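Local coordinates for Slr0280 protein (Synechocystis sp., PDB 5H3K) that is of unknown function but carries a phosphodiester glycosidase (NAGPA-type) domain, so it may act on a sugar phosphodiester, at residues Q112-R117 / R123-T128; Q358-G363 / L384-I389; I390-G395 / A472-V477. All coordinates share one frame; numbering follows the deposited sequence.

Contact 1. Residues Q112-R117 / R123-T128; sequences QTLNAR and RYLDVT
Arg117 and Tyr124 face each other as the hydrogen-bonded pair of an antiparallel hairpin. Arg117 N gives to Tyr124 O at 2.9 Å, and Tyr124 N gives to Arg117 O at 2.8 Å. One step further from the turn, Ala116 and Leu125 form the non-hydrogen-bonded pair. Asp126 N then reaches Asn115 O in a nearly straight bond (174° at the hydrogen).

Beyond it one water continues the backbone pairing, from Asn115 N to Asp126 O, and a second joins the side-chain atoms Asn115 ND2 and Asp126 OD2.

Apolar contacts lie beside Leu125. Its CD2 meets Ala116 CB at 3.7 Å, while Leu114 CD1 packs on its CB at 4.0 Å. The leucine side chains cross at about a right angle.

Arg123 packs through a guanidinium face, placed by a chain extended from CG to NE. Ala116 CB lies over this face, 3.7 Å from NE, and Leu125 CD2 lies 4.0 Å above it, offset toward the rim. NH1 forms a salt bridge with Asp82 and bonds Gln102 OE1; NH2 bonds Pro99 O.

Asp126 ends the pairing with an Asx turn. Its CG is anti to the backbone N (chi1 -175°), and OD1 accepts from both Thr128 N (3.0 Å) and Thr128 OG1 (2.7 Å). OD2 also forms a salt bridge with Arg77. This shared grip should hold the carboxylate in one orientation and favour its ionised form.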
loop_
_atom_site.group_PDB
_atom_site.type_symbol
_atom_site.label_atom_id
_atom_site.label_comp_id
_atom_site.label_asym_id
_atom_site.label_seq_id
_atom_site.Cartn_x
_atom_site.Cartn_y
_atom_site.Cartn_z
ATOM N N GLN A 112 10.005 6.800 27.809
ATOM C CA GLN A 112 10.331 5.436 28.157
ATOM C C GLN A 112 10.898 4.813 26.903
ATOM O O GLN A 112 10.386 5.039 25.806
ATOM C CB GLN A 112 9.064 4.700 28.597
ATOM C CG GLN A 112 9.306 3.351 29.262
ATOM C CD GLN A 112 8.332 3.090 30.398
ATOM O OE1 GLN A 112 7.544 3.969 30.765
ATOM N NE2 GLN A 112 8.383 1.885 30.965
ATOM N N THR A 113 11.968 4.050 27.048
ATOM C CA THR A 113 12.570 3.412 25.892
ATOM C C THR A 113 12.184 1.947 25.865
ATOM O O THR A 113 12.581 1.178 26.740
ATOM C CB THR A 113 14.088 3.564 25.913
ATOM O OG1 THR A 113 14.416 4.932 25.646
ATOM C CG2 THR A 113 14.730 2.666 24.857
ATOM N N LEU A 114 11.391 1.559 24.871
ATOM C CA LEU A 114 10.914 0.186 24.805
ATOM C C LEU A 114 11.884 -0.641 23.984
ATOM O O LEU A 114 12.494 -0.131 23.043
ATOM C CB LEU A 114 9.522 0.119 24.171
ATOM C CG LEU A 114 8.455 1.079 24.695
ATOM C CD1 LEU A 114 7.112 0.699 24.102
ATOM C CD2 LEU A 114 8.392 1.036 26.209
ATOM N N ASN A 115 12.048 -1.908 24.343
ATOM C CA ASN A 115 12.785 -2.814 23.482
ATOM C C ASN A 115 11.939 -3.136 22.264
ATOM O O ASN A 115 10.726 -3.314 22.380
ATOM C CB ASN A 115 13.121 -4.105 24.211
ATOM C CG ASN A 115 14.130 -3.897 25.316
ATOM O OD1 ASN A 115 14.939 -2.960 25.269
ATOM N ND2 ASN A 115 14.093 -4.769 26.319
ATOM N N ALA A 116 12.577 -3.208 21.099
ATOM C CA ALA A 116 11.889 -3.593 19.868
ATOM C C ALA A 116 12.538 -4.835 19.286
ATOM O O ALA A 116 13.765 -4.947 19.277
ATOM C CB ALA A 116 11.911 -2.438 18.843
ATOM N N ARG A 117 11.725 -5.772 18.803
ATOM C CA ARG A 117 12.266 -6.927 18.108
ATOM C C ARG A 117 11.487 -7.203 16.833
ATOM O O ARG A 117 10.259 -7.101 16.805
ATOM C CB ARG A 117 12.265 -8.162 19.004
ATOM C CG ARG A 117 10.888 -8.632 19.422
ATOM C CD ARG A 117 10.992 -9.848 20.337
ATOM N NE ARG A 117 11.147 -11.099 19.596
ATOM C CZ ARG A 117 11.302 -12.290 20.170
ATOM N NH1 ARG A 117 11.339 -12.390 21.494
ATOM N NH2 ARG A 117 11.428 -13.379 19.421
ATOM N N ARG A 123 7.424 -5.322 13.601
ATOM C CA ARG A 123 8.380 -4.856 14.611
ATOM C C ARG A 123 7.637 -4.741 15.942
ATOM O O ARG A 123 6.822 -3.832 16.135
ATOM C CB ARG A 123 8.927 -3.489 14.201
ATOM C CG ARG A 123 9.896 -2.854 15.197
ATOM C CD ARG A 123 10.271 -1.459 14.736
ATOM N NE ARG A 123 11.331 -0.834 15.533
ATOM C CZ ARG A 123 11.212 0.335 16.160
ATOM N NH1 ARG A 123 10.075 1.017 16.095
ATOM N NH2 ARG A 123 12.234 0.833 16.847
ATOM N N TYR A 124 7.923 -5.646 16.872
ATOM C CA TYR A 124 7.179 -5.709 18.138
ATOM C C TYR A 124 7.823 -4.867 19.238
ATOM O O TYR A 124 9.032 -4.962 19.472
ATOM C CB TYR A 124 7.042 -7.166 18.599
ATOM C CG TYR A 124 6.216 -8.005 17.651
ATOM C CD1 TYR A 124 4.846 -8.142 17.826
ATOM C CD2 TYR A 124 6.803 -8.640 16.560
ATOM C CE1 TYR A 124 4.087 -8.899 16.948
ATOM C CE2 TYR A 124 6.053 -9.392 15.682
ATOM C CZ TYR A 124 4.699 -9.524 15.881
ATOM O OH TYR A 124 3.956 -10.280 14.993
ATOM N N LEU A 125 7.019 -4.027 19.890
ATOM C CA LEU A 125 7.491 -3.233 21.026
ATOM C C LEU A 125 7.119 -3.927 22.334
ATOM O O LEU A 125 5.965 -4.288 22.544
ATOM C CB LEU A 125 6.901 -1.810 21.001
ATOM C CG LEU A 125 7.119 -0.914 19.770
ATOM C CD1 LEU A 125 6.533 0.490 19.989
ATOM C CD2 LEU A 125 8.593 -0.812 19.371
ATOM N N ASP A 126 8.100 -4.123 23.210
ATOM C CA ASP A 126 7.862 -4.774 24.503
ATOM C C ASP A 126 7.168 -3.777 25.430
ATOM O O ASP A 126 7.801 -2.850 25.954
ATOM C CB ASP A 126 9.199 -5.256 25.092
ATOM C CG ASP A 126 9.034 -6.048 26.389
ATOM O OD1 ASP A 126 8.074 -5.797 27.147
ATOM O OD2 ASP A 126 9.885 -6.924 26.660
ATOM N N VAL A 127 5.862 -3.961 25.618
ATOM C CA VAL A 127 5.058 -3.014 26.394
ATOM C C VAL A 127 4.803 -3.499 27.824
ATOM O O VAL A 127 3.993 -2.914 28.546
ATOM C CB VAL A 127 3.699 -2.717 25.706
ATOM C CG1 VAL A 127 3.923 -2.087 24.328
ATOM C CG2 VAL A 127 2.866 -3.988 25.598
ATOM N N THR A 128 5.510 -4.557 28.223
ATOM C CA THR A 128 5.297 -5.193 29.530
ATOM C C THR A 128 5.441 -4.219 30.699
ATOM O O THR A 128 4.566 -4.145 31.563
ATOM C CB THR A 128 6.258 -6.382 29.747
ATOM O OG1 THR A 128 6.295 -7.191 28.569
ATOM C CG2 THR A 128 5.799 -7.238 30.918
HETATM O O HOH W 1 10.501 -2.699 26.595
HETATM O O HOH W 2 12.349 -7.380 25.506
#

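Contact 2. Residues Q358-G363 / L384-I389; sequences QNWRSG and LSLSEI
Trp360 meets two leucines of residues 384-389, one over its ring and one at its rim. Leu386 CD2 lies over one face of the indole, 4.2 Å above the plane and displaced toward the rim. Its closest ring atom is Trp360 CE3, at 4.3 Å. Leu384 CD2 comes instead to the edge, near the ring plane, and stands 4.3 Å from Trp360 CH2. Both touches fall on the six-membered ring. They are loose van der Waals contacts made by single methyl groups.

The torsions explain how both leucines supply the same branch. In Leu384 and Leu386 alike, CG is anti to the backbone N (chi1 171° and 170°), and chi2 is close to 70° in each. The two residues are two apart in an extended stretch of chain, so both CA-CB bonds point toward the tryptophan.

Further out, Trp360 stacks with Trp355 and touches Leu403, and its backbone O accepts from Asn404 ND2. Leu384 and Leu386 both rest on Pro364 and Ser487, and Leu384 also touches Trp355. Just after the tryptophan, Arg361 and Ser362 both face Val354 in a classic beta bulge, where the chain turns a corner.

The contact is plain apolar packing within one large, curled mixed sheet. It joins the bulged strand 359-362 to the long strand 379-392, whose side chains here form an aromatic and aliphatic cluster with those of neighbouring strands and loops.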
loop_
_atom_site.group_PDB
_atom_site.type_symbol
_atom_site.label_atom_id
_atom_site.label_comp_id
_atom_site.label_asym_id
_atom_site.label_seq_id
_atom_site.Cartn_x
_atom_site.Cartn_y
_atom_site.Cartn_z
ATOM N N GLN A 358 9.605 -14.161 -13.128
ATOM C CA GLN A 358 9.398 -14.366 -14.567
ATOM C C GLN A 358 7.999 -14.843 -14.942
ATOM O O GLN A 358 7.780 -15.337 -16.044
ATOM C CB GLN A 358 10.457 -15.306 -15.169
ATOM C CG GLN A 358 11.878 -14.745 -15.153
ATOM C CD GLN A 358 12.816 -15.468 -16.124
ATOM O OE1 GLN A 358 12.400 -15.945 -17.182
ATOM N NE2 GLN A 358 14.090 -15.537 -15.764
ATOM N N ASN A 359 7.064 -14.695 -14.017
ATOM C CA ASN A 359 5.663 -15.035 -14.249
ATOM C C ASN A 359 4.823 -13.765 -14.440
ATOM O O ASN A 359 4.681 -12.951 -13.519
ATOM C CB ASN A 359 5.139 -15.839 -13.053
ATOM C CG ASN A 359 3.713 -16.298 -13.242
ATOM O OD1 ASN A 359 3.328 -16.751 -14.323
ATOM N ND2 ASN A 359 2.909 -16.175 -12.187
ATOM N N TRP A 360 4.255 -13.597 -15.630
ATOM C CA TRP A 360 3.518 -12.376 -15.951
ATOM C C TRP A 360 2.061 -12.456 -15.530
ATOM O O TRP A 360 1.264 -13.195 -16.112
ATOM C CB TRP A 360 3.637 -12.069 -17.447
ATOM C CG TRP A 360 5.014 -11.604 -17.781
ATOM C CD1 TRP A 360 6.137 -12.373 -17.879
ATOM C CD2 TRP A 360 5.428 -10.251 -18.018
ATOM N NE1 TRP A 360 7.228 -11.579 -18.172
ATOM C CE2 TRP A 360 6.818 -10.276 -18.266
ATOM C CE3 TRP A 360 4.759 -9.025 -18.037
ATOM C CZ2 TRP A 360 7.554 -9.109 -18.539
ATOM C CZ3 TRP A 360 5.488 -7.873 -18.317
ATOM C CH2 TRP A 360 6.863 -7.923 -18.569
ATOM N N ARG A 361 1.719 -11.689 -14.507
ATOM C CA ARG A 361 0.354 -11.654 -13.999
ATOM C C ARG A 361 -0.514 -10.734 -14.861
ATOM O O ARG A 361 -1.710 -10.975 -15.028
ATOM C CB ARG A 361 0.349 -11.177 -12.550
ATOM C CG ARG A 361 1.176 -12.043 -11.594
ATOM C CD ARG A 361 0.486 -13.365 -11.256
ATOM N NE ARG A 361 -0.888 -13.202 -10.768
ATOM C CZ ARG A 361 -1.238 -13.138 -9.480
ATOM N NH1 ARG A 361 -0.317 -13.196 -8.519
ATOM N NH2 ARG A 361 -2.520 -13.002 -9.147
ATOM N N SER A 362 0.094 -9.677 -15.397
ATOM C CA SER A 362 -0.612 -8.716 -16.236
ATOM C C SER A 362 0.388 -8.064 -17.182
ATOM O O SER A 362 1.507 -7.782 -16.786
ATOM C CB SER A 362 -1.287 -7.666 -15.360
ATOM O OG SER A 362 -2.155 -6.868 -16.153
ATOM N N GLY A 363 0.021 -7.856 -18.438
ATOM C CA GLY A 363 0.987 -7.336 -19.393
ATOM C C GLY A 363 1.052 -5.818 -19.425
ATOM O O GLY A 363 0.110 -5.149 -18.993
ATOM N N LEU A 384 7.873 0.661 -20.788
ATOM C CA LEU A 384 7.929 -0.754 -21.105
ATOM C C LEU A 384 6.877 -1.188 -22.127
ATOM O O LEU A 384 5.704 -0.823 -22.044
ATOM C CB LEU A 384 7.780 -1.567 -19.812
ATOM C CG LEU A 384 7.591 -3.080 -19.935
ATOM C CD1 LEU A 384 8.873 -3.725 -20.451
ATOM C CD2 LEU A 384 7.182 -3.643 -18.576
ATOM N N SER A 385 7.302 -1.977 -23.101
ATOM C CA SER A 385 6.341 -2.680 -23.945
ATOM C C SER A 385 6.782 -4.132 -24.086
ATOM O O SER A 385 7.953 -4.462 -23.910
ATOM C CB SER A 385 6.181 -2.001 -25.306
ATOM O OG SER A 385 7.410 -2.013 -26.001
ATOM N N LEU A 386 5.827 -5.003 -24.374
ATOM C CA LEU A 386 6.126 -6.420 -24.500
ATOM C C LEU A 386 5.441 -6.888 -25.758
ATOM O O LEU A 386 4.278 -6.569 -25.973
ATOM C CB LEU A 386 5.563 -7.185 -23.304
ATOM C CG LEU A 386 5.591 -8.712 -23.396
ATOM C CD1 LEU A 386 7.021 -9.213 -23.262
ATOM C CD2 LEU A 386 4.679 -9.349 -22.339
ATOM N N SER A 387 6.154 -7.602 -26.617
ATOM C CA SER A 387 5.483 -8.257 -27.729
ATOM C C SER A 387 5.782 -9.743 -27.660
ATOM O O SER A 387 6.901 -10.147 -27.333
ATOM C CB SER A 387 5.899 -7.664 -29.080
ATOM O OG SER A 387 7.261 -7.916 -29.355
ATOM N N GLU A 388 4.766 -10.556 -27.932
ATOM C CA GLU A 388 4.953 -11.996 -27.983
ATOM C C GLU A 388 4.801 -12.441 -29.418
ATOM O O GLU A 388 3.794 -12.142 -30.054
ATOM C CB GLU A 388 3.909 -12.708 -27.121
ATOM C CG GLU A 388 3.958 -12.306 -25.648
ATOM C CD GLU A 388 3.107 -13.193 -24.766
ATOM O OE1 GLU A 388 1.860 -13.177 -24.910
ATOM O OE2 GLU A 388 3.693 -13.916 -23.931
ATOM N N ILE A 389 5.809 -13.140 -29.927
ATOM C CA ILE A 389 5.715 -13.743 -31.254
ATOM C C ILE A 389 5.208 -15.164 -31.100
ATOM O O ILE A 389 5.794 -15.969 -30.367
ATOM C CB ILE A 389 7.068 -13.777 -31.970
ATOM C CG1 ILE A 389 7.609 -12.354 -32.120
ATOM C CG2 ILE A 389 6.919 -14.434 -33.337
ATOM C CD1 ILE A 389 6.581 -11.403 -32.670
#

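Contact 3. Residues I390-G395 / A472-V477; sequences ITTGSG and AGVLAV
Thr392 touches the loop 472-477 through its methyl group and reaches it through water with its hydroxyl. CG2 lies 3.9 Å from Val474 O and 4.2 Å from Val474 CG1. The same methyl is 4.1 Å from Leu475 CD2, and the two side chains meet obliquely.

The chi1 of Thr392, 74°, divides these roles. It sets OG1 between the backbone N and the carbonyl carbon, and turns CG2 anti to the carbonyl carbon. OG1 then lies over its own turn and accepts from Ser394 N at 3.2 Å. Gly395 N adds a weak bond to the same oxygen. OG1 is also 2.9 Å from a water that donates to Val474 O at 2.8 Å, so this water bridges the two segments.

On the loop, Val474 has CG1 anti to its backbone N (chi1 174°), and this is the branch that meets the threonine methyl. The Leu475 CA-CB bond does not aim at Thr392, but its CD2 end comes nearer. This leucine also packs on Ile463, Ile470, Leu481 and Leu398, while Thr392 touches Leu481 and Thr479.

Gly395 N also bonds to Thr392 O at 3.0 Å. At its phi of 110°, Gly395 has no room for a CB beside Ser394 O. The result is a type I beta turn from Thr392 to Gly395 combined with an ST turn, connecting the antiparallel beta hairpin of strands 379-392 and 397-403.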
loop_
_atom_site.group_PDB
_atom_site.type_symbol
_atom_site.label_atom_id
_atom_site.label_comp_id
_atom_site.label_asym_id
_atom_site.label_seq_id
_atom_site.Cartn_x
_atom_site.Cartn_y
_atom_site.Cartn_z
ATOM N N ILE A 390 4.100 -15.458 -31.767
ATOM C CA ILE A 390 3.564 -16.807 -31.786
ATOM C C ILE A 390 3.931 -17.418 -33.133
ATOM O O ILE A 390 3.553 -16.878 -34.173
ATOM C CB ILE A 390 2.040 -16.799 -31.649
ATOM C CG1 ILE A 390 1.617 -16.054 -30.379
ATOM C CG2 ILE A 390 1.484 -18.232 -31.656
ATOM C CD1 ILE A 390 0.101 -16.011 -30.178
ATOM N N THR A 391 4.671 -18.527 -33.098
ATOM C CA THR A 391 5.155 -19.198 -34.304
ATOM C C THR A 391 4.503 -20.575 -34.407
ATOM O O THR A 391 4.566 -21.368 -33.466
ATOM C CB THR A 391 6.689 -19.370 -34.274
ATOM O OG1 THR A 391 7.316 -18.085 -34.241
ATOM C CG2 THR A 391 7.183 -20.124 -35.514
ATOM N N THR A 392 3.872 -20.848 -35.544
ATOM C CA THR A 392 3.164 -22.114 -35.755
ATOM C C THR A 392 4.090 -23.201 -36.288
ATOM O O THR A 392 5.260 -22.951 -36.597
ATOM C CB THR A 392 2.026 -21.975 -36.773
ATOM O OG1 THR A 392 2.587 -21.876 -38.088
ATOM C CG2 THR A 392 1.161 -20.754 -36.490
ATOM N N GLY A 393 3.546 -24.410 -36.420
ATOM C CA GLY A 393 4.319 -25.546 -36.882
ATOM C C GLY A 393 4.696 -25.471 -38.350
ATOM O O GLY A 393 5.438 -26.323 -38.851
ATOM N N SER A 394 4.184 -24.469 -39.054
ATOM C CA SER A 394 4.602 -24.261 -40.440
ATOM C C SER A 394 5.654 -23.157 -40.515
ATOM O O SER A 394 6.368 -23.028 -41.510
ATOM C CB SER A 394 3.413 -23.913 -41.334
ATOM O OG SER A 394 2.903 -22.627 -41.032
ATOM N N GLY A 395 5.747 -22.356 -39.459
ATOM C CA GLY A 395 6.714 -21.273 -39.433
ATOM C C GLY A 395 6.084 -19.894 -39.508
ATOM O O GLY A 395 6.781 -18.890 -39.329
ATOM N N ALA A 472 -7.363 -16.442 -41.848
ATOM C CA ALA A 472 -7.996 -17.755 -41.787
ATOM C C ALA A 472 -7.004 -18.887 -42.033
ATOM O O ALA A 472 -6.071 -18.762 -42.837
ATOM C CB ALA A 472 -9.161 -17.840 -42.770
ATOM N N GLY A 473 -7.198 -19.981 -41.304
ATOM C CA GLY A 473 -6.428 -21.191 -41.516
ATOM C C GLY A 473 -5.072 -21.232 -40.837
ATOM O O GLY A 473 -4.440 -22.288 -40.798
ATOM N N VAL A 474 -4.623 -20.098 -40.305
ATOM C CA VAL A 474 -3.318 -20.017 -39.650
ATOM C C VAL A 474 -3.275 -20.853 -38.365
ATOM O O VAL A 474 -2.270 -21.506 -38.071
ATOM C CB VAL A 474 -2.946 -18.542 -39.355
ATOM C CG1 VAL A 474 -1.667 -18.449 -38.542
ATOM C CG2 VAL A 474 -2.791 -17.772 -40.660
ATOM N N LEU A 475 -4.370 -20.828 -37.611
ATOM C CA LEU A 475 -4.462 -21.577 -36.353
ATOM C C LEU A 475 -5.445 -22.743 -36.424
ATOM O O LEU A 475 -6.362 -22.842 -35.599
ATOM C CB LEU A 475 -4.864 -20.651 -35.206
ATOM C CG LEU A 475 -3.877 -19.531 -34.876
ATOM C CD1 LEU A 475 -4.357 -18.735 -33.659
ATOM C CD2 LEU A 475 -2.491 -20.090 -34.648
ATOM N N ALA A 476 -5.251 -23.630 -37.395
ATOM C CA ALA A 476 -6.089 -24.826 -37.505
ATOM C C ALA A 476 -5.955 -25.721 -36.269
ATOM O O ALA A 476 -4.884 -25.791 -35.659
ATOM C CB ALA A 476 -5.728 -25.603 -38.762
ATOM N N VAL A 477 -7.036 -26.409 -35.907
ATOM C CA VAL A 477 -6.986 -27.415 -34.837
ATOM C C VAL A 477 -5.860 -28.420 -35.122
ATOM O O VAL A 477 -5.768 -28.978 -36.229
ATOM C CB VAL A 477 -8.355 -28.141 -34.680
ATOM C CG1 VAL A 477 -8.266 -29.293 -33.677
ATOM C CG2 VAL A 477 -9.441 -27.146 -34.265
HETATM O O HOH W 3 0.065 -21.900 -39.525
#

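Contact 1 comes first along the chain and stands apart. It belongs to a hairpin in the N-terminal part of the model, and its sheet differs from the one used by the other two. Its centre is about 45 Å from that of contact 2 and about 64 Å from that of contact 3, with the chain's centre between. Contacts 2 and 3 follow in series, their centres about 21 Å apart. Both use strand 379-392: residues 384-389 serve contact 2, and the adjoining segment 390-395 carries the strand on into the turn of contact 3. This long strand thus links a tryptophan cluster to an outlying turn within one sheet of an elongated, largely beta protein.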